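Local structure of glutamate racemase (Bacillus anthracis, 2DWU) at residues Ser56-Met61 and Ala86-Ala91; Leu73-Asn78 and Ile94-Val99; Asn157-Thr162 and Pro192-Tyr197. The protein belongs to the Asp/Glu/hydantoin racemase family, an alpha/beta protein with two parallel sheets, and holds D-glutamic acid in its pocket. One frame throughout, in Å; residues are numbered along the deposited sequence.

How the contacts relate
Contacts 1 and 2 lie in the same half of the fold, contact 2 in the six-stranded parallel sheet and contact 1 in the helices covering one face of it, their centres about 10 Å apart. Along the chain their segments alternate: helix 51-65, strand 70-75, helix 78-91, strand 96-98. Leu88 of contact 1 packs on Val75 of contact 2, while Gln89 reaches the backbone of Val96. Contact 3 comes later, among the helices that accompany the four-stranded sheet, its centre about 31 Å from that of contact 1 and about 25 Å from that of contact 2. Only contact 2 includes residues of the D-glutamic acid pocket; contact 1 is helix-helix packing and contact 3 loop-to-helix packing.

Contact 1: residues Ser56-Met61 and Ala86-Ala91; sequences SFVFEM and AALQEA
The Phe59 ring lies over the end of Leu88, whose CD2 methyl sits 3.5 Å above the ring plane, displaced toward the CE2 and CZ rim. This is a CH-pi contact, with Leu88 CD2 3.9 Å from the Phe59 ring centroid and 26° off the normal. The other helix also meets the ring at its edge: Ala87 CB lies in the ring plane, 4.0 Å from Phe59 CE1, and Ala91 CB approaches Phe59 CE2 one turn further along at 4.2 Å. A single aromatic side chain thus spans a full turn of its partner. Helices 51-65 and 78-91 come before and after strand 70-75 and cover the same face of the parallel sheet, as neighbours in an alpha/beta layer; the axes of segments 56-61 and 86-91 approach to 11.3 Å and cross at -38°. Deeper in, the second branch of Leu88 takes over. Its CD1 touches Val58 CG1 at 3.8 Å, the methyl that stands anti to the Val58 backbone N (chi1 168°). Val58 is buried, packing also on Ala80 and Thr84 of helix 78-91 and on Leu13 of the sheet, and Thr84 meets Phe59 as well.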
loop_
_atom_site.group_PDB
_atom_site.type_symbol
_atom_site.label_atom_id
_atom_site.label_comp_id
_atom_site.label_asym_id
_atom_site.label_seq_id
_atom_site.Cartn_x
_atom_site.Cartn_y
_atom_site.Cartn_z
ATOM N N SER B 56 10.256 8.589 26.511
ATOM C CA SER B 56 11.111 9.742 26.800
ATOM C C SER B 56 12.256 9.839 25.795
ATOM O O SER B 56 12.581 10.932 25.335
ATOM C CB SER B 56 11.660 9.684 28.233
ATOM O OG SER B 56 12.615 8.655 28.407
ATOM N N PHE B 57 12.863 8.704 25.448
ATOM C CA PHE B 57 13.954 8.707 24.468
ATOM C C PHE B 57 13.486 9.138 23.074
ATOM O O PHE B 57 14.226 9.803 22.334
ATOM C CB PHE B 57 14.585 7.313 24.315
ATOM C CG PHE B 57 15.214 6.768 25.566
ATOM C CD1 PHE B 57 15.462 7.577 26.670
ATOM C CD2 PHE B 57 15.622 5.435 25.602
ATOM C CE1 PHE B 57 16.116 7.064 27.801
ATOM C CE2 PHE B 57 16.278 4.913 26.728
ATOM C CZ PHE B 57 16.521 5.741 27.823
ATOM N N VAL B 58 12.294 8.695 22.685
ATOM C CA VAL B 58 11.760 9.044 21.377
ATOM C C VAL B 58 11.490 10.547 21.326
ATOM O O VAL B 58 11.798 11.205 20.330
ATOM C CB VAL B 58 10.473 8.253 21.090
ATOM C CG1 VAL B 58 9.749 8.834 19.864
ATOM C CG2 VAL B 58 10.838 6.760 20.845
ATOM N N PHE B 59 10.933 11.097 22.396
ATOM C CA PHE B 59 10.691 12.531 22.383
ATOM C C PHE B 59 11.985 13.336 22.339
ATOM O O PHE B 59 12.000 14.451 21.809
ATOM C CB PHE B 59 9.795 12.943 23.550
ATOM C CG PHE B 59 8.330 12.861 23.214
ATOM C CD1 PHE B 59 7.574 11.742 23.571
ATOM C CD2 PHE B 59 7.722 13.860 22.454
ATOM C CE1 PHE B 59 6.246 11.612 23.175
ATOM C CE2 PHE B 59 6.393 13.743 22.050
ATOM C CZ PHE B 59 5.648 12.613 22.408
ATOM N N GLU B 60 13.067 12.793 22.892
ATOM C CA GLU B 60 14.369 13.458 22.818
ATOM C C GLU B 60 14.834 13.448 21.349
ATOM O O GLU B 60 15.402 14.416 20.870
ATOM C CB GLU B 60 15.413 12.741 23.685
ATOM C CG GLU B 60 15.111 12.799 25.164
ATOM C CD GLU B 60 16.271 12.344 26.024
ATOM O OE1 GLU B 60 17.209 11.690 25.502
ATOM O OE2 GLU B 60 16.246 12.638 27.245
ATOM N N MET B 61 14.592 12.357 20.626
ATOM C CA MET B 61 14.987 12.321 19.220
ATOM C C MET B 61 14.127 13.280 18.403
ATOM O O MET B 61 14.609 13.884 17.448
ATOM C CB MET B 61 14.877 10.898 18.629
ATOM C CG MET B 61 15.998 9.978 19.075
ATOM S SD MET B 61 16.042 8.410 18.221
ATOM C CE MET B 61 14.749 7.470 19.098
ATOM N N ALA B 86 0.954 7.012 19.324
ATOM C CA ALA B 86 -0.228 7.807 19.663
ATOM C C ALA B 86 0.167 9.144 20.270
ATOM O O ALA B 86 -0.410 10.185 19.930
ATOM C CB ALA B 86 -1.126 7.039 20.637
ATOM N N ALA B 87 1.153 9.116 21.155
ATOM C CA ALA B 87 1.605 10.341 21.813
ATOM C C ALA B 87 2.177 11.335 20.809
ATOM O O ALA B 87 1.939 12.549 20.903
ATOM C CB ALA B 87 2.639 10.007 22.859
ATOM N N LEU B 88 2.931 10.821 19.845
ATOM C CA LEU B 88 3.532 11.667 18.822
ATOM C C LEU B 88 2.499 12.267 17.875
ATOM O O LEU B 88 2.577 13.446 17.534
ATOM C CB LEU B 88 4.557 10.872 18.003
ATOM C CG LEU B 88 5.865 10.507 18.703
ATOM C CD1 LEU B 88 6.670 9.566 17.815
ATOM C CD2 LEU B 88 6.650 11.762 19.010
ATOM N N GLN B 89 1.532 11.463 17.451
ATOM C CA GLN B 89 0.523 11.941 16.520
ATOM C C GLN B 89 -0.310 13.033 17.169
ATOM O O GLN B 89 -0.767 13.953 16.490
ATOM C CB GLN B 89 -0.354 10.781 16.048
ATOM C CG GLN B 89 0.452 9.775 15.232
ATOM C CD GLN B 89 -0.380 8.640 14.672
ATOM O OE1 GLN B 89 -1.289 8.129 15.336
ATOM N NE2 GLN B 89 -0.052 8.218 13.448
ATOM N N GLU B 90 -0.479 12.936 18.479
ATOM C CA GLU B 90 -1.238 13.938 19.217
ATOM C C GLU B 90 -0.413 15.219 19.353
ATOM O O GLU B 90 -0.913 16.322 19.120
ATOM C CB GLU B 90 -1.582 13.405 20.612
ATOM C CG GLU B 90 -2.499 14.296 21.459
ATOM C CD GLU B 90 -1.892 15.653 21.811
ATOM O OE1 GLU B 90 -0.740 15.694 22.312
ATOM O OE2 GLU B 90 -2.578 16.683 21.596
ATOM N N ALA B 91 0.853 15.064 19.729
ATOM C CA ALA B 91 1.746 16.199 19.946
ATOM C C ALA B 91 2.148 17.022 18.719
ATOM O O ALA B 91 2.214 18.252 18.793
ATOM C CB ALA B 91 3.001 15.730 20.670
#

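Contact 2: residues Leu73-Asn78 and Ile94-Val99; sequences LVVACN and IPVIGV. With DGL (D-glutamic acid), chain H.
Val99 presses its CG2 methyl on the side-chain amide of Asn78, 3.5 Å from Asn78 CG and equally close to OD1, with ND2 slightly farther, the two side chains meeting at about a right angle. Val99 CG1 lies anti to the carbonyl carbon (chi1 -75°), which puts CG2 between the backbone N and the carbonyl carbon, facing the amide. The same Asn78 holds D-glutamic acid with two donors on one carboxylate oxygen: Asn78 N reaches OXT at 3.1 Å, and Asn78 ND2 reaches OXT at 3.2 Å along a straighter path (165°). Beside it, Cys77 SG stands 3.3 Å from the ligand N, and this side chain also caps a backbone N at the start of helix 78-91.

Behind this first shell, Asn78 OD1 is hydrogen-bonded to Ser211 OG, with a weaker bond to Tyr130 OH. The pocket residues are carried by the end of strand 70-75, which pairs in parallel with strand 96-98. Leu73 N donates to Pro95 O, Ile97 N to Leu73 O and Val75 N to Ile97 O, all at 2.8 to 2.9 Å, the last donor tilted from the carbonyl plane. Leu73, Val75 and Val96 share one face of the sheet, where Val96 CG1 lies 4.1 Å from Leu73 CD2 and helix 78-91 covers them. Val74 and Ile97 face the other way, toward helices 20-29 and 211-226. The whole is a beta-alpha-beta unit (strand 70-75, helix 78-91, strand 96-98) whose first strand-to-helix turn, at Ala76 and Cys77, leads to the ligand.

With its oxygen bonded on one side of the amide, its nitrogen used on the other and a methyl against the group, Asn78 is fixed in rotation; the start of helix 78-91 would probably help stabilise the negative carboxylate.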
loop_
_atom_site.group_PDB
_atom_site.type_symbol
_atom_site.label_atom_id
_atom_site.label_comp_id
_atom_site.label_asym_id
_atom_site.label_seq_id
_atom_site.Cartn_x
_atom_site.Cartn_y
_atom_site.Cartn_z
ATOM N N LEU B 73 7.217 12.798 9.848
ATOM C CA LEU B 73 8.075 12.034 10.738
ATOM C C LEU B 73 7.746 10.550 10.579
ATOM O O LEU B 73 6.578 10.163 10.602
ATOM C CB LEU B 73 7.822 12.444 12.205
ATOM C CG LEU B 73 8.551 11.559 13.236
ATOM C CD1 LEU B 73 10.080 11.675 13.060
ATOM C CD2 LEU B 73 8.121 11.997 14.628
ATOM N N VAL B 74 8.783 9.733 10.408
ATOM C CA VAL B 74 8.599 8.272 10.332
ATOM C C VAL B 74 9.269 7.660 11.569
ATOM O O VAL B 74 10.455 7.913 11.854
ATOM C CB VAL B 74 9.257 7.674 9.078
ATOM C CG1 VAL B 74 9.176 6.125 9.119
ATOM C CG2 VAL B 74 8.540 8.197 7.825
ATOM N N VAL B 75 8.488 6.878 12.316
ATOM C CA VAL B 75 9.002 6.165 13.491
ATOM C C VAL B 75 9.334 4.816 12.878
ATOM O O VAL B 75 8.486 3.962 12.675
ATOM C CB VAL B 75 7.924 6.016 14.593
ATOM C CG1 VAL B 75 8.515 5.249 15.805
ATOM C CG2 VAL B 75 7.497 7.379 15.041
ATOM N N ALA B 76 10.600 4.665 12.538
ATOM C CA ALA B 76 11.063 3.459 11.876
ATOM C C ALA B 76 11.174 2.235 12.782
ATOM O O ALA B 76 11.178 1.082 12.302
ATOM C CB ALA B 76 12.426 3.748 11.219
ATOM N N CYS B 77 11.293 2.487 14.075
ATOM C CA CYS B 77 11.450 1.433 15.081
ATOM C C CYS B 77 10.086 0.904 15.523
ATOM O O CYS B 77 9.260 1.680 15.979
ATOM C CB CYS B 77 12.187 2.036 16.281
ATOM S SG CYS B 77 12.447 0.916 17.656
ATOM N N ASN B 78 9.864 -0.409 15.382
ATOM C CA ASN B 78 8.582 -0.983 15.780
ATOM C C ASN B 78 8.370 -0.854 17.286
ATOM O O ASN B 78 7.239 -0.632 17.724
ATOM C CB ASN B 78 8.498 -2.470 15.359
ATOM C CG ASN B 78 8.585 -2.650 13.844
ATOM O OD1 ASN B 78 7.566 -2.951 13.142
ATOM N ND2 ASN B 78 9.768 -2.503 13.319
ATOM N N ILE B 94 2.550 17.771 12.062
ATOM C CA ILE B 94 2.936 17.154 10.795
ATOM C C ILE B 94 2.511 15.681 10.828
ATOM O O ILE B 94 2.229 15.135 11.908
ATOM C CB ILE B 94 4.473 17.220 10.569
ATOM C CG1 ILE B 94 5.195 16.557 11.744
ATOM C CG2 ILE B 94 4.913 18.679 10.367
ATOM C CD1 ILE B 94 6.687 16.343 11.530
ATOM N N PRO B 95 2.425 15.037 9.653
ATOM C CA PRO B 95 2.036 13.621 9.604
ATOM C C PRO B 95 3.117 12.775 10.282
ATOM O O PRO B 95 4.310 12.967 10.027
ATOM C CB PRO B 95 1.999 13.309 8.115
ATOM C CG PRO B 95 1.699 14.629 7.478
ATOM C CD PRO B 95 2.500 15.610 8.300
ATOM N N VAL B 96 2.698 11.833 11.113
ATOM C CA VAL B 96 3.622 10.934 11.785
ATOM C C VAL B 96 3.222 9.531 11.326
ATOM O O VAL B 96 2.082 9.093 11.545
ATOM C CB VAL B 96 3.535 11.012 13.340
ATOM C CG1 VAL B 96 4.561 10.039 13.935
ATOM C CG2 VAL B 96 3.850 12.429 13.836
ATOM N N ILE B 97 4.141 8.844 10.663
ATOM C CA ILE B 97 3.873 7.505 10.129
ATOM C C ILE B 97 4.716 6.494 10.904
ATOM O O ILE B 97 5.950 6.610 10.953
ATOM C CB ILE B 97 4.266 7.413 8.621
ATOM C CG1 ILE B 97 3.283 8.203 7.727
ATOM C CG2 ILE B 97 4.196 5.969 8.156
ATOM C CD1 ILE B 97 3.336 9.716 7.861
ATOM N N GLY B 98 4.056 5.514 11.509
ATOM C CA GLY B 98 4.742 4.474 12.258
ATOM C C GLY B 98 4.865 3.251 11.364
ATOM O O GLY B 98 4.210 3.157 10.310
ATOM N N VAL B 99 5.662 2.290 11.802
ATOM C CA VAL B 99 5.895 1.090 10.993
ATOM C C VAL B 99 4.925 -0.057 11.258
ATOM O O VAL B 99 4.912 -1.038 10.506
ATOM C CB VAL B 99 7.344 0.546 11.170
ATOM C CG1 VAL B 99 8.317 1.430 10.405
ATOM C CG2 VAL B 99 7.763 0.511 12.645
HETATM N N DGL H . 14.546 -1.152 16.086
HETATM C CA DGL H . 13.955 -2.130 17.053
HETATM C C DGL H . 12.603 -2.550 16.594
HETATM O O DGL H . 11.799 -3.093 17.343
HETATM C CB DGL H . 14.873 -3.366 17.182
HETATM C CG DGL H . 16.057 -2.974 18.098
HETATM C CD DGL H . 15.713 -2.591 19.478
HETATM O OE1 DGL H . 15.321 -3.388 20.333
HETATM O OE2 DGL H . 15.831 -1.315 19.762
HETATM O OXT DGL H . 12.296 -2.307 15.350
#

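Contact 3: residues Asn157-Thr162 and Pro192-Tyr197; sequences NRLEDT and PLLESY
Leu159 and Leu194 bring their CA atoms to 8.7 Å where a type I turn from Arg158 to Asp161, closed by the bond from Asp161 N to Arg158 O, faces the short 3-10 segment that leads into helix 195-202. At this spacing side chains do the touching. Leu159 carries its CG anti to the backbone N (chi1 -163°), which sends both branches across the gap. Its CD1 meets CD2 of the buried Leu194 at 4.1 Å, the chains crossing obliquely, and its CD2 comes near Leu193 CD1 at about a right angle; Leu193 has two conformers, so that second touch is less certain.

One turn on in the chain, Tyr197 points toward the loop. Tyr197 OH stays 4.5 Å from Leu159 O, and one water links the two: the water donates to Leu159 O at 2.6 Å and is also hydrogen-bonded to Tyr197 OH at 2.6 Å. The water lies in the plane of the Tyr197 ring, at its edge. The methyl of Thr162 is modelled across the hydroxyl, although Thr162 too is disordered between two conformers and the closeness is doubtful. Val165, Thr166 and Val169 of helix 162-177 pack on the tyrosine side chain, while Leu194 reaches Leu151 and Val155 of helix 151-157 as well as Val165.

Asp161 starts helix 162-177 as its N-cap, its OD1 accepting from Tyr164 N, and is also the centre of an inverse gamma turn. Leu194 occupies the N-cap position of helix 195-202. The contact therefore sets the beginnings of two helices side by side, joined by leucine packing, with Leu194 alone buried, and by a water-bridged tyrosine, in the helix packing that accompanies the four-stranded parallel sheet of this alpha/beta fold.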
loop_
_atom_site.group_PDB
_atom_site.type_symbol
_atom_site.label_atom_id
_atom_site.label_comp_id
_atom_site.label_asym_id
_atom_site.label_seq_id
_atom_site.Cartn_x
_atom_site.Cartn_y
_atom_site.Cartn_z
ATOM N N ASN B 157 25.095 -8.797 15.420
ATOM C CA ASN B 157 26.362 -9.369 15.879
ATOM C C ASN B 157 26.797 -10.761 15.472
ATOM O O ASN B 157 27.958 -11.127 15.709
ATOM C CB ASN B 157 26.377 -9.320 17.408
ATOM C CG ASN B 157 26.093 -7.946 17.942
ATOM O OD1 ASN B 157 25.250 -7.772 18.823
ATOM N ND2 ASN B 157 26.787 -6.949 17.408
ATOM N N ARG B 158 25.912 -11.542 14.857
ATOM C CA ARG B 158 26.260 -12.921 14.527
ATOM C C ARG B 158 25.787 -13.318 13.135
ATOM O O ARG B 158 25.749 -14.508 12.810
ATOM C CB ARG B 158 25.593 -13.859 15.548
ATOM C CG ARG B 158 25.613 -13.394 17.005
ATOM C CD ARG B 158 26.960 -13.658 17.659
ATOM N NE ARG B 158 27.268 -15.081 17.742
ATOM C CZ ARG B 158 26.882 -15.901 18.716
ATOM N NH1 ARG B 158 27.231 -17.175 18.655
ATOM N NH2 ARG B 158 26.164 -15.461 19.743
ATOM N N LEU B 159 25.440 -12.341 12.307
ATOM C CA LEU B 159 24.899 -12.655 10.992
ATOM C C LEU B 159 25.770 -13.520 10.082
ATOM O O LEU B 159 25.250 -14.267 9.253
ATOM C CB LEU B 159 24.486 -11.361 10.280
ATOM C CG LEU B 159 23.541 -11.498 9.084
ATOM C CD1 LEU B 159 22.221 -12.158 9.515
ATOM C CD2 LEU B 159 23.282 -10.120 8.511
ATOM N N GLU B 160 27.086 -13.451 10.237
ATOM C CA GLU B 160 27.964 -14.246 9.387
ATOM C C GLU B 160 28.037 -15.706 9.827
ATOM O O GLU B 160 28.508 -16.561 9.069
ATOM C CB GLU B 160 29.367 -13.636 9.373
ATOM C CG GLU B 160 29.373 -12.107 9.386
ATOM C CD GLU B 160 28.602 -11.491 8.227
ATOM O OE1 GLU B 160 28.507 -10.242 8.176
ATOM O OE2 GLU B 160 28.095 -12.244 7.367
ATOM N N ASP B 161 27.579 -15.990 11.046
ATOM C CA ASP B 161 27.585 -17.352 11.582
ATOM C C ASP B 161 26.261 -17.979 11.165
ATOM O O ASP B 161 25.330 -18.041 11.953
ATOM C CB ASP B 161 27.686 -17.307 13.105
ATOM C CG ASP B 161 27.996 -18.663 13.719
ATOM O OD1 ASP B 161 27.673 -19.706 13.094
ATOM O OD2 ASP B 161 28.551 -18.676 14.844
ATOM N N THR B 162 26.180 -18.437 9.920
ATOM C CA THR B 162 24.941 -19.008 9.397
ATOM C C THR B 162 24.345 -20.177 10.173
ATOM O O THR B 162 23.124 -20.290 10.269
ATOM C CB THR B 162 25.090 -19.413 7.910
ATOM O OG1 THR B 162 26.075 -20.443 7.782
ATOM C CG2 THR B 162 25.499 -18.205 7.075
ATOM N N PRO B 192 14.142 -7.997 8.161
ATOM C CA PRO B 192 14.277 -8.221 6.721
ATOM C C PRO B 192 15.609 -8.918 6.406
ATOM O O PRO B 192 15.693 -9.653 5.434
ATOM C CB PRO B 192 14.237 -6.810 6.134
ATOM C CG PRO B 192 13.241 -6.109 7.032
ATOM C CD PRO B 192 13.674 -6.619 8.437
ATOM N N LEU B 193 16.645 -8.687 7.201
ATOM C CA LEU B 193 17.907 -9.343 6.896
ATOM C C LEU B 193 17.847 -10.853 7.088
ATOM O O LEU B 193 18.696 -11.590 6.571
ATOM C CB LEU B 193 19.038 -8.739 7.729
ATOM C CG LEU B 193 19.475 -7.384 7.176
ATOM C CD1 LEU B 193 20.757 -6.950 7.873
ATOM C CD2 LEU B 193 19.701 -7.489 5.669
ATOM N N LEU B 194 16.823 -11.315 7.797
ATOM C CA LEU B 194 16.671 -12.750 8.065
ATOM C C LEU B 194 15.613 -13.361 7.180
ATOM O O LEU B 194 15.246 -14.521 7.395
ATOM C CB LEU B 194 16.209 -12.975 9.507
ATOM C CG LEU B 194 17.123 -12.487 10.615
ATOM C CD1 LEU B 194 16.409 -12.618 11.969
ATOM C CD2 LEU B 194 18.418 -13.293 10.597
ATOM N N GLU B 195 15.123 -12.607 6.203
ATOM C CA GLU B 195 14.032 -13.107 5.381
ATOM C C GLU B 195 14.212 -14.499 4.813
ATOM O O GLU B 195 13.291 -15.334 4.900
ATOM C CB GLU B 195 13.682 -12.133 4.255
ATOM C CG GLU B 195 12.515 -12.658 3.423
ATOM C CD GLU B 195 11.923 -11.627 2.483
ATOM O OE1 GLU B 195 12.692 -10.844 1.870
ATOM O OE2 GLU B 195 10.678 -11.614 2.341
ATOM N N SER B 196 15.383 -14.772 4.241
ATOM C CA SER B 196 15.610 -16.098 3.685
ATOM C C SER B 196 15.486 -17.209 4.703
ATOM O O SER B 196 14.914 -18.262 4.405
ATOM C CB SER B 196 16.983 -16.178 3.026
ATOM O OG SER B 196 17.019 -15.315 1.913
ATOM N N TYR B 197 16.024 -16.989 5.898
ATOM C CA TYR B 197 15.977 -18.002 6.948
ATOM C C TYR B 197 14.551 -18.250 7.372
ATOM O O TYR B 197 14.136 -19.384 7.580
ATOM C CB TYR B 197 16.768 -17.557 8.187
ATOM C CG TYR B 197 18.253 -17.428 7.974
ATOM C CD1 TYR B 197 18.825 -16.212 7.607
ATOM C CD2 TYR B 197 19.085 -18.533 8.127
ATOM C CE1 TYR B 197 20.208 -16.107 7.401
ATOM C CE2 TYR B 197 20.452 -18.441 7.925
ATOM C CZ TYR B 197 21.007 -17.231 7.564
ATOM O OH TYR B 197 22.371 -17.146 7.369
HETATM O O HOH W 1 23.622 -14.830 7.269
#